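Local coordinates for Slr0280 protein (Synechocystis sp., PDB 5H3K) that is of unknown function but carries a domain of the phosphodiester glycosidase family and may therefore cleave sugar phosphodiester linkages, at residues Gly164-Leu169 against Val260-Ala265; Val179-Glu184 against Gly245-Val250; Ala186-Asn191 against Val238-Pro243. All coordinates share one frame; numbering follows the deposited sequence.

How the interactions relate
The three contacts show how a two-sheet beta structure is held both within its sheets and between them. Interactions 1 and 3 join the central strand pairs of two different four-stranded antiparallel sheets, and both are buried. Interaction 2 links the two sheets nearer the surface, from edge strand 177-182 of one to edge strand 247-253 of the other. Backbone hydrogen bonds and apolar packing dominate interactions 1 and 3, with a salt bridge added on the outer face of the first. Interaction 2 instead relies on one glutamine amide, two waters and a few apolar groups. Ile261 and Phe240 meet where interactions 1 and 3 pack together.

Interaction 1. Residues Gly164-Leu169 against Val260-Ala265; sequences GERVVL and VIDARA
Two first torsions prepare the salt bridge of this strand pair: Arg166 carries CG opposite its backbone N (chi1 161°), whereas Asp262 keeps CG beside its own N (chi1 -65°). Both side chains leave the same face of the sheet and run side by side in the same direction, and a bend at chi3 of the arginine turns its guanidinium side-on to the carboxylate. Arg166 NE donates to Asp262 OD1 at 2.6 Å, using the syn lone pair of the oxygen, while Arg166 NH2 reaches Asp262 OD2 at 3.0 Å on a nearly straight bond in the guanidinium plane. The guanidinium and carboxylate planes stand 33° apart, so the paired grip is somewhat twisted. Val260 CG1 approaches Arg166 NE obliquely, at 3.2 Å. A leucine in place of Arg166 would lack both donors and would probably leave the buried carboxylate of Asp262 without its charged mate.

The backbones beneath belong to the central strands of a four-stranded antiparallel sheet, which packs on a second such sheet as a beta sandwich. Arg166 and Asp262 form a non-hydrogen-bonded pair, flanked by the hydrogen-bonded pairs Glu165-Ala263 and Val167-Ile261. In the latter, Ile261 N meets Val167 O at 2.7 Å; in the former, the bond from Glu165 N to Ala263 O is longer, 3.3 Å.

On the face turned to the second sheet the chemistry is apolar. Val167 CB and Ile261 CB sit 4.2 Å apart, and Leu169 CD2 comes to 4.4 Å from Ile261 CD1. Phe240 and Val188 of the facing sheet cover this patch. Glu165 starts on the same face, but its carboxylate is held by the backbone N of Ile225, through OE1.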
loop_
_atom_site.group_PDB
_atom_site.type_symbol
_atom_site.label_atom_id
_atom_site.label_comp_id
_atom_site.label_asym_id
_atom_site.label_seq_id
_atom_site.Cartn_x
_atom_site.Cartn_y
_atom_site.Cartn_z
ATOM N N GLY A 164 2.191 -23.941 20.135
ATOM C CA GLY A 164 1.278 -23.047 20.823
ATOM C C GLY A 164 0.010 -23.748 21.263
ATOM O O GLY A 164 0.058 -24.734 21.991
ATOM N N GLU A 165 -1.134 -23.228 20.836
ATOM C CA GLU A 165 -2.408 -23.827 21.213
ATOM C C GLU A 165 -3.380 -23.840 20.050
ATOM O O GLU A 165 -3.281 -23.026 19.126
ATOM C CB GLU A 165 -3.036 -23.086 22.391
ATOM C CG GLU A 165 -2.322 -23.285 23.713
ATOM C CD GLU A 165 -2.927 -22.433 24.809
ATOM O OE1 GLU A 165 -2.315 -21.400 25.164
ATOM O OE2 GLU A 165 -4.022 -22.789 25.299
ATOM N N ARG A 166 -4.333 -24.757 20.112
ATOM C CA ARG A 166 -5.284 -24.935 19.029
ATOM C C ARG A 166 -6.694 -24.909 19.574
ATOM O O ARG A 166 -6.976 -25.496 20.621
ATOM C CB ARG A 166 -5.018 -26.267 18.323
ATOM C CG ARG A 166 -6.178 -26.779 17.491
ATOM C CD ARG A 166 -5.730 -27.976 16.660
ATOM N NE ARG A 166 -4.877 -27.562 15.545
ATOM C CZ ARG A 166 -4.179 -28.389 14.776
ATOM N NH1 ARG A 166 -4.200 -29.695 15.013
ATOM N NH2 ARG A 166 -3.450 -27.904 13.777
ATOM N N VAL A 167 -7.579 -24.205 18.879
ATOM C CA VAL A 167 -8.995 -24.233 19.201
ATOM C C VAL A 167 -9.722 -24.825 18.001
ATOM O O VAL A 167 -9.483 -24.425 16.860
ATOM C CB VAL A 167 -9.539 -22.821 19.496
ATOM C CG1 VAL A 167 -11.040 -22.863 19.747
ATOM C CG2 VAL A 167 -8.806 -22.219 20.686
ATOM N N VAL A 168 -10.597 -25.791 18.248
ATOM C CA VAL A 168 -11.319 -26.436 17.159
ATOM C C VAL A 168 -12.819 -26.216 17.311
ATOM O O VAL A 168 -13.401 -26.544 18.352
ATOM C CB VAL A 168 -11.014 -27.953 17.100
ATOM C CG1 VAL A 168 -11.879 -28.637 16.045
ATOM C CG2 VAL A 168 -9.532 -28.192 16.826
ATOM N N LEU A 169 -13.440 -25.629 16.292
ATOM C CA LEU A 169 -14.892 -25.524 16.265
ATOM C C LEU A 169 -15.440 -26.600 15.339
ATOM O O LEU A 169 -15.225 -26.526 14.126
ATOM C CB LEU A 169 -15.338 -24.167 15.725
ATOM C CG LEU A 169 -15.306 -22.907 16.580
ATOM C CD1 LEU A 169 -14.195 -22.917 17.586
ATOM C CD2 LEU A 169 -15.127 -21.732 15.650
ATOM N N VAL A 260 -10.338 -24.865 12.317
ATOM C CA VAL A 260 -9.198 -25.060 13.194
ATOM C C VAL A 260 -8.473 -23.733 13.393
ATOM O O VAL A 260 -8.024 -23.111 12.426
ATOM C CB VAL A 260 -8.228 -26.087 12.595
ATOM C CG1 VAL A 260 -7.061 -26.321 13.531
ATOM C CG2 VAL A 260 -8.954 -27.387 12.329
ATOM N N ILE A 261 -8.366 -23.291 14.642
ATOM C CA ILE A 261 -7.691 -22.025 14.941
ATOM C C ILE A 261 -6.403 -22.269 15.710
ATOM O O ILE A 261 -6.432 -22.652 16.878
ATOM C CB ILE A 261 -8.591 -21.091 15.764
ATOM C CG1 ILE A 261 -9.899 -20.823 15.021
ATOM C CG2 ILE A 261 -7.867 -19.784 16.072
ATOM C CD1 ILE A 261 -11.002 -20.237 15.919
ATOM N N ASP A 262 -5.267 -22.052 15.058
ATOM C CA ASP A 262 -3.984 -22.281 15.705
ATOM C C ASP A 262 -3.355 -20.949 16.134
ATOM O O ASP A 262 -3.295 -19.999 15.349
ATOM C CB ASP A 262 -3.038 -23.039 14.768
ATOM C CG ASP A 262 -3.522 -24.443 14.453
ATOM O OD1 ASP A 262 -4.101 -25.090 15.341
ATOM O OD2 ASP A 262 -3.316 -24.908 13.314
ATOM N N ALA A 263 -2.905 -20.883 17.384
ATOM C CA ALA A 263 -2.165 -19.717 17.873
ATOM C C ALA A 263 -0.679 -20.065 17.919
ATOM O O ALA A 263 -0.270 -20.972 18.642
ATOM C CB ALA A 263 -2.665 -19.290 19.247
ATOM N N ARG A 264 0.128 -19.354 17.135
ATOM C CA ARG A 264 1.557 -19.650 17.044
ATOM C C ARG A 264 2.334 -18.413 16.597
ATOM O O ARG A 264 1.754 -17.476 16.037
ATOM C CB ARG A 264 1.800 -20.827 16.078
ATOM C CG ARG A 264 1.372 -20.547 14.639
ATOM C CD ARG A 264 1.337 -21.816 13.784
ATOM N NE ARG A 264 2.633 -22.484 13.751
ATOM C CZ ARG A 264 2.841 -23.683 13.218
ATOM N NH1 ARG A 264 1.836 -24.346 12.663
ATOM N NH2 ARG A 264 4.052 -24.217 13.244
ATOM N N ALA A 265 3.645 -18.418 16.834
ATOM C CA ALA A 265 4.491 -17.287 16.473
ATOM C C ALA A 265 5.034 -17.379 15.042
ATOM O O ALA A 265 5.351 -16.362 14.425
ATOM C CB ALA A 265 5.633 -17.134 17.469
#

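Interaction 2. Residues Val179-Glu184 against Gly245-Val250; sequences VSQARE and GYKLQV
Gln181 and Tyr246 make the direct hydrogen bond between these segments. The glutamine chain is extended, with CG opposite its backbone N (chi1 179°), and carries the amide across to the turn that leads into strand 247-253, where NE2 of Gln181 donates to Tyr246 O at 2.8 Å and, with its second hydrogen, to Arg183 O at the same 2.8 Å. Both acceptors lie close to the amide plane. The amide oxygen comes close to the backbone as well, Gln181 OE1 lying 3.4 Å from Lys247 CA.

Water supplies the second kind of link. One molecule donates to Gln181 OE1 at 2.6 Å and accepts from Leu248 N at 3.0 Å; another joins Glu184 OE2 to Gly245 N.

Apolar contact completes the set. Val179 and Leu248 meet at an angle, CG2 of the valine 3.9 Å from CD1 of the leucine, and Val179 CG1 lies more loosely by Val250 CG2.

The axes of strand segments 179-182 and 247-250 come no closer than 8.2 Å, so side chains and water, not paired backbones, join these edge strands of the beta sandwich. With both amide hydrogens and the oxygen engaged, the Gln181 amide is fixed in its rotation and ties backbone groups of the two segments together.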
loop_
_atom_site.group_PDB
_atom_site.type_symbol
_atom_site.label_atom_id
_atom_site.label_comp_id
_atom_site.label_asym_id
_atom_site.label_seq_id
_atom_site.Cartn_x
_atom_site.Cartn_y
_atom_site.Cartn_z
ATOM N N VAL A 179 -10.817 -13.337 9.828
ATOM C CA VAL A 179 -10.011 -13.158 11.030
ATOM C C VAL A 179 -9.297 -11.814 10.983
ATOM O O VAL A 179 -8.782 -11.424 9.941
ATOM C CB VAL A 179 -9.017 -14.351 11.246
ATOM C CG1 VAL A 179 -8.207 -14.634 9.985
ATOM C CG2 VAL A 179 -8.098 -14.105 12.455
ATOM N N SER A 180 -9.307 -11.088 12.102
ATOM C CA SER A 180 -8.584 -9.817 12.214
ATOM C C SER A 180 -7.750 -9.796 13.506
ATOM O O SER A 180 -8.169 -10.349 14.520
ATOM C CB SER A 180 -9.576 -8.647 12.184
ATOM O OG SER A 180 -8.919 -7.402 12.412
ATOM N N GLN A 181 -6.571 -9.180 13.466
ATOM C CA GLN A 181 -5.723 -9.083 14.652
ATOM C C GLN A 181 -5.077 -7.713 14.777
ATOM O O GLN A 181 -4.552 -7.164 13.802
ATOM C CB GLN A 181 -4.640 -10.164 14.658
ATOM C CG GLN A 181 -3.703 -10.094 15.888
ATOM C CD GLN A 181 -2.831 -11.322 16.041
ATOM O OE1 GLN A 181 -2.903 -12.250 15.238
ATOM N NE2 GLN A 181 -1.998 -11.334 17.074
ATOM N N ALA A 182 -5.136 -7.154 15.980
ATOM C CA ALA A 182 -4.438 -5.908 16.286
ATOM C C ALA A 182 -3.622 -6.139 17.528
ATOM O O ALA A 182 -4.187 -6.255 18.616
ATOM C CB ALA A 182 -5.429 -4.758 16.509
ATOM N N ARG A 183 -2.300 -6.185 17.371
ATOM C CA ARG A 183 -1.410 -6.525 18.482
ATOM C C ARG A 183 -1.865 -7.844 19.127
ATOM O O ARG A 183 -1.976 -8.855 18.446
ATOM C CB ARG A 183 -1.336 -5.376 19.504
ATOM C CG ARG A 183 -0.560 -4.150 19.009
ATOM C CD ARG A 183 -0.814 -2.917 19.879
ATOM N NE ARG A 183 -2.246 -2.642 20.020
ATOM C CZ ARG A 183 -2.996 -2.021 19.105
ATOM N NH1 ARG A 183 -2.456 -1.608 17.960
ATOM N NH2 ARG A 183 -4.296 -1.825 19.325
ATOM N N GLU A 184 -2.158 -7.823 20.426
ATOM C CA GLU A 184 -2.495 -9.051 21.161
ATOM C C GLU A 184 -3.976 -9.444 21.144
ATOM O O GLU A 184 -4.359 -10.489 21.701
ATOM C CB GLU A 184 -1.991 -8.964 22.609
ATOM C CG GLU A 184 -0.472 -8.972 22.736
ATOM C CD GLU A 184 0.162 -7.651 22.342
ATOM O OE1 GLU A 184 -0.231 -6.601 22.893
ATOM O OE2 GLU A 184 1.057 -7.664 21.471
ATOM N N GLY A 245 3.572 -11.604 20.232
ATOM C CA GLY A 245 4.268 -12.329 19.187
ATOM C C GLY A 245 3.434 -13.405 18.509
ATOM O O GLY A 245 3.755 -13.831 17.402
ATOM N N TYR A 246 2.359 -13.843 19.160
ATOM C CA TYR A 246 1.515 -14.898 18.596
ATOM C C TYR A 246 0.498 -14.373 17.593
ATOM O O TYR A 246 -0.040 -13.284 17.754
ATOM C CB TYR A 246 0.825 -15.681 19.712
ATOM C CG TYR A 246 1.762 -16.667 20.356
ATOM C CD1 TYR A 246 2.833 -16.235 21.129
ATOM C CD2 TYR A 246 1.594 -18.032 20.175
ATOM C CE1 TYR A 246 3.716 -17.147 21.720
ATOM C CE2 TYR A 246 2.463 -18.948 20.760
ATOM C CZ TYR A 246 3.520 -18.499 21.528
ATOM O OH TYR A 246 4.383 -19.406 22.103
ATOM N N LYS A 247 0.248 -15.157 16.551
ATOM C CA LYS A 247 -0.762 -14.825 15.554
ATOM C C LYS A 247 -1.699 -16.001 15.427
ATOM O O LYS A 247 -1.419 -17.071 15.957
ATOM C CB LYS A 247 -0.110 -14.564 14.195
ATOM C CG LYS A 247 0.998 -13.515 14.214
ATOM C CD LYS A 247 1.558 -13.318 12.803
ATOM C CE LYS A 247 2.982 -12.773 12.825
ATOM N NZ LYS A 247 3.526 -12.628 11.453
ATOM N N LEU A 248 -2.808 -15.812 14.730
ATOM C CA LEU A 248 -3.698 -16.931 14.448
ATOM C C LEU A 248 -3.451 -17.462 13.046
ATOM O O LEU A 248 -3.296 -16.693 12.104
ATOM C CB LEU A 248 -5.156 -16.508 14.565
ATOM C CG LEU A 248 -5.602 -15.966 15.913
ATOM C CD1 LEU A 248 -7.108 -15.735 15.887
ATOM C CD2 LEU A 248 -5.217 -16.951 17.017
ATOM N N GLN A 249 -3.395 -18.779 12.911
ATOM C CA GLN A 249 -3.438 -19.393 11.588
ATOM C C GLN A 249 -4.674 -20.274 11.553
ATOM O O GLN A 249 -4.779 -21.220 12.328
ATOM C CB GLN A 249 -2.178 -20.217 11.324
ATOM C CG GLN A 249 -2.228 -21.033 10.026
ATOM C CD GLN A 249 -0.956 -21.840 9.788
ATOM O OE1 GLN A 249 0.112 -21.526 10.325
ATOM N NE2 GLN A 249 -1.067 -22.886 8.974
ATOM N N VAL A 250 -5.610 -19.953 10.664
ATOM C CA VAL A 250 -6.903 -20.627 10.640
ATOM C C VAL A 250 -7.073 -21.462 9.380
ATOM O O VAL A 250 -6.747 -21.008 8.283
ATOM C CB VAL A 250 -8.055 -19.606 10.717
ATOM C CG1 VAL A 250 -9.400 -20.316 10.863
ATOM C CG2 VAL A 250 -7.838 -18.667 11.880
HETATM O O HOH W 1 -3.776 -13.495 13.153
HETATM O O HOH W 2 1.494 -9.478 19.617
#

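Interaction 3. Residues Ala186-Asn191 against Val238-Pro243; sequences AVVTIN and VHFQLP
The imidazole of His239 carries Val187 on one face: CG2 of Val187 sits 4.0 Å from the centroid of the His239 ring, displaced toward the rim, in a CH-pi contact. With CG1 of the valine in the crowded position between N and the carbonyl carbon (chi1 54°), CG2 stands anti to the backbone N and comes over the His239 ring. The two side chains run alongside each other on the same face of the sheet, and His239 NE2 is hydrogen-bonded to Glu230. The second ring, that of Phe240, lies on the other face; Ala186 O is found at its edge, near the ring plane, and Val188 CG2 meets Phe240 CE1 obliquely at 4.2 Å.

Backbone pairing keeps these groups in register. Ala186-Phe240 and Val188-Val238 are antiparallel hydrogen-bonded pairs, with Phe240 N to Ala186 O at 2.7 Å and Val238 N to Val188 O at 2.8 Å. Between them Val187 and His239 form a non-hydrogen-bonded pair, where Val187 CA makes a CA-H...O contact of 3.4 Å with Val238 O.

The face bearing Phe240 is packed with aliphatic groups. Ala186 CB touches Leu242 CD1 at 4.1 Å, and at the other end Ile190 CD1 comes to 3.9 Å from Val238 CG2. Such an apolar face is what a beta sandwich turns to its interior.

Strands 185-190 and 235-241 are the central pair of a four-stranded antiparallel sheet, flanked by strand 177-182 next to the first and strand 226-232 next to the second. Across the sandwich, Leu248 of strand 247-253 packs on Ala186, Val188, Phe240 and Leu242, while Leu259 of strand 258-264 packs on Val188 and Ile190.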
loop_
_atom_site.group_PDB
_atom_site.type_symbol
_atom_site.label_atom_id
_atom_site.label_comp_id
_atom_site.label_asym_id
_atom_site.label_seq_id
_atom_site.Cartn_x
_atom_site.Cartn_y
_atom_site.Cartn_z
ATOM N N ALA A 186 -7.214 -10.620 18.957
ATOM C CA ALA A 186 -7.592 -11.176 17.676
ATOM C C ALA A 186 -9.032 -11.661 17.734
ATOM O O ALA A 186 -9.531 -12.026 18.804
ATOM C CB ALA A 186 -6.633 -12.308 17.278
ATOM N N VAL A 187 -9.702 -11.661 16.586
ATOM C CA VAL A 187 -11.077 -12.139 16.525
ATOM C C VAL A 187 -11.347 -12.933 15.260
ATOM O O VAL A 187 -10.978 -12.524 14.148
ATOM C CB VAL A 187 -12.107 -11.003 16.711
ATOM C CG1 VAL A 187 -11.850 -9.868 15.719
ATOM C CG2 VAL A 187 -13.557 -11.537 16.604
ATOM N N VAL A 188 -11.960 -14.090 15.444
ATOM C CA VAL A 188 -12.436 -14.886 14.326
ATOM C C VAL A 188 -13.951 -14.711 14.244
ATOM O O VAL A 188 -14.670 -14.978 15.213
ATOM C CB VAL A 188 -12.071 -16.388 14.512
ATOM C CG1 VAL A 188 -12.680 -17.233 13.398
ATOM C CG2 VAL A 188 -10.568 -16.579 14.555
ATOM N N THR A 189 -14.444 -14.231 13.104
ATOM C CA THR A 189 -15.883 -14.109 12.901
ATOM C C THR A 189 -16.302 -15.251 11.995
ATOM O O THR A 189 -15.695 -15.460 10.937
ATOM C CB THR A 189 -16.268 -12.764 12.247
ATOM O OG1 THR A 189 -15.740 -11.682 13.023
ATOM C CG2 THR A 189 -17.783 -12.611 12.155
ATOM N N ILE A 190 -17.314 -16.002 12.418
ATOM C CA ILE A 190 -17.829 -17.127 11.636
ATOM C C ILE A 190 -19.331 -16.989 11.428
ATOM O O ILE A 190 -20.077 -16.721 12.377
ATOM C CB ILE A 190 -17.609 -18.466 12.350
ATOM C CG1 ILE A 190 -16.187 -18.579 12.874
ATOM C CG2 ILE A 190 -17.944 -19.636 11.423
ATOM C CD1 ILE A 190 -16.143 -18.765 14.367
ATOM N N ASN A 191 -19.780 -17.177 10.192
ATOM C CA ASN A 191 -21.204 -17.153 9.905
ATOM C C ASN A 191 -21.808 -18.513 10.251
ATOM O O ASN A 191 -22.264 -19.248 9.372
ATOM C CB ASN A 191 -21.465 -16.782 8.438
ATOM C CG ASN A 191 -22.966 -16.725 8.090
ATOM O OD1 ASN A 191 -23.360 -17.011 6.954
ATOM N ND2 ASN A 191 -23.802 -16.361 9.067
ATOM N N VAL A 238 -15.175 -15.510 17.927
ATOM C CA VAL A 238 -14.282 -16.045 18.939
ATOM C C VAL A 238 -13.189 -15.019 19.188
ATOM O O VAL A 238 -12.354 -14.754 18.312
ATOM C CB VAL A 238 -13.660 -17.378 18.514
ATOM C CG1 VAL A 238 -12.895 -17.995 19.692
ATOM C CG2 VAL A 238 -14.738 -18.346 18.023
ATOM N N HIS A 239 -13.209 -14.431 20.381
ATOM C CA HIS A 239 -12.303 -13.347 20.745
ATOM C C HIS A 239 -11.086 -13.863 21.483
ATOM O O HIS A 239 -11.226 -14.514 22.517
ATOM C CB HIS A 239 -13.034 -12.355 21.637
ATOM C CG HIS A 239 -14.168 -11.675 20.956
ATOM N ND1 HIS A 239 -14.008 -10.500 20.247
ATOM C CD2 HIS A 239 -15.474 -12.012 20.838
ATOM C CE1 HIS A 239 -15.168 -10.138 19.736
ATOM N NE2 HIS A 239 -16.079 -11.042 20.072
ATOM N N PHE A 240 -9.896 -13.559 20.963
ATOM C CA PHE A 240 -8.647 -14.063 21.535
ATOM C C PHE A 240 -7.810 -12.978 22.178
ATOM O O PHE A 240 -7.637 -11.886 21.620
ATOM C CB PHE A 240 -7.781 -14.725 20.454
ATOM C CG PHE A 240 -8.300 -16.056 19.985
ATOM C CD1 PHE A 240 -9.267 -16.128 18.990
ATOM C CD2 PHE A 240 -7.823 -17.234 20.543
ATOM C CE1 PHE A 240 -9.757 -17.368 18.558
ATOM C CE2 PHE A 240 -8.301 -18.480 20.115
ATOM C CZ PHE A 240 -9.266 -18.546 19.121
ATOM N N GLN A 241 -7.258 -13.309 23.341
ATOM C CA GLN A 241 -6.179 -12.544 23.938
ATOM C C GLN A 241 -4.904 -13.391 23.828
ATOM O O GLN A 241 -4.783 -14.446 24.454
ATOM C CB GLN A 241 -6.490 -12.232 25.400
ATOM C CG GLN A 241 -5.444 -11.354 26.076
ATOM C CD GLN A 241 -5.512 -9.906 25.610
ATOM O OE1 GLN A 241 -6.600 -9.377 25.360
ATOM N NE2 GLN A 241 -4.352 -9.260 25.487
ATOM N N LEU A 242 -3.953 -12.936 23.023
ATOM C CA LEU A 242 -2.772 -13.744 22.709
ATOM C C LEU A 242 -1.518 -13.232 23.391
ATOM O O LEU A 242 -1.368 -12.027 23.592
ATOM C CB LEU A 242 -2.530 -13.750 21.195
ATOM C CG LEU A 242 -3.656 -14.327 20.338
ATOM C CD1 LEU A 242 -3.367 -14.141 18.851
ATOM C CD2 LEU A 242 -3.871 -15.796 20.670
ATOM N N PRO A 243 -0.600 -14.147 23.736
ATOM C CA PRO A 243 0.739 -13.738 24.171
ATOM C C PRO A 243 1.391 -12.890 23.079
ATOM O O PRO A 243 1.109 -13.093 21.887
ATOM C CB PRO A 243 1.487 -15.068 24.307
ATOM C CG PRO A 243 0.422 -16.100 24.499
ATOM C CD PRO A 243 -0.763 -15.610 23.714
#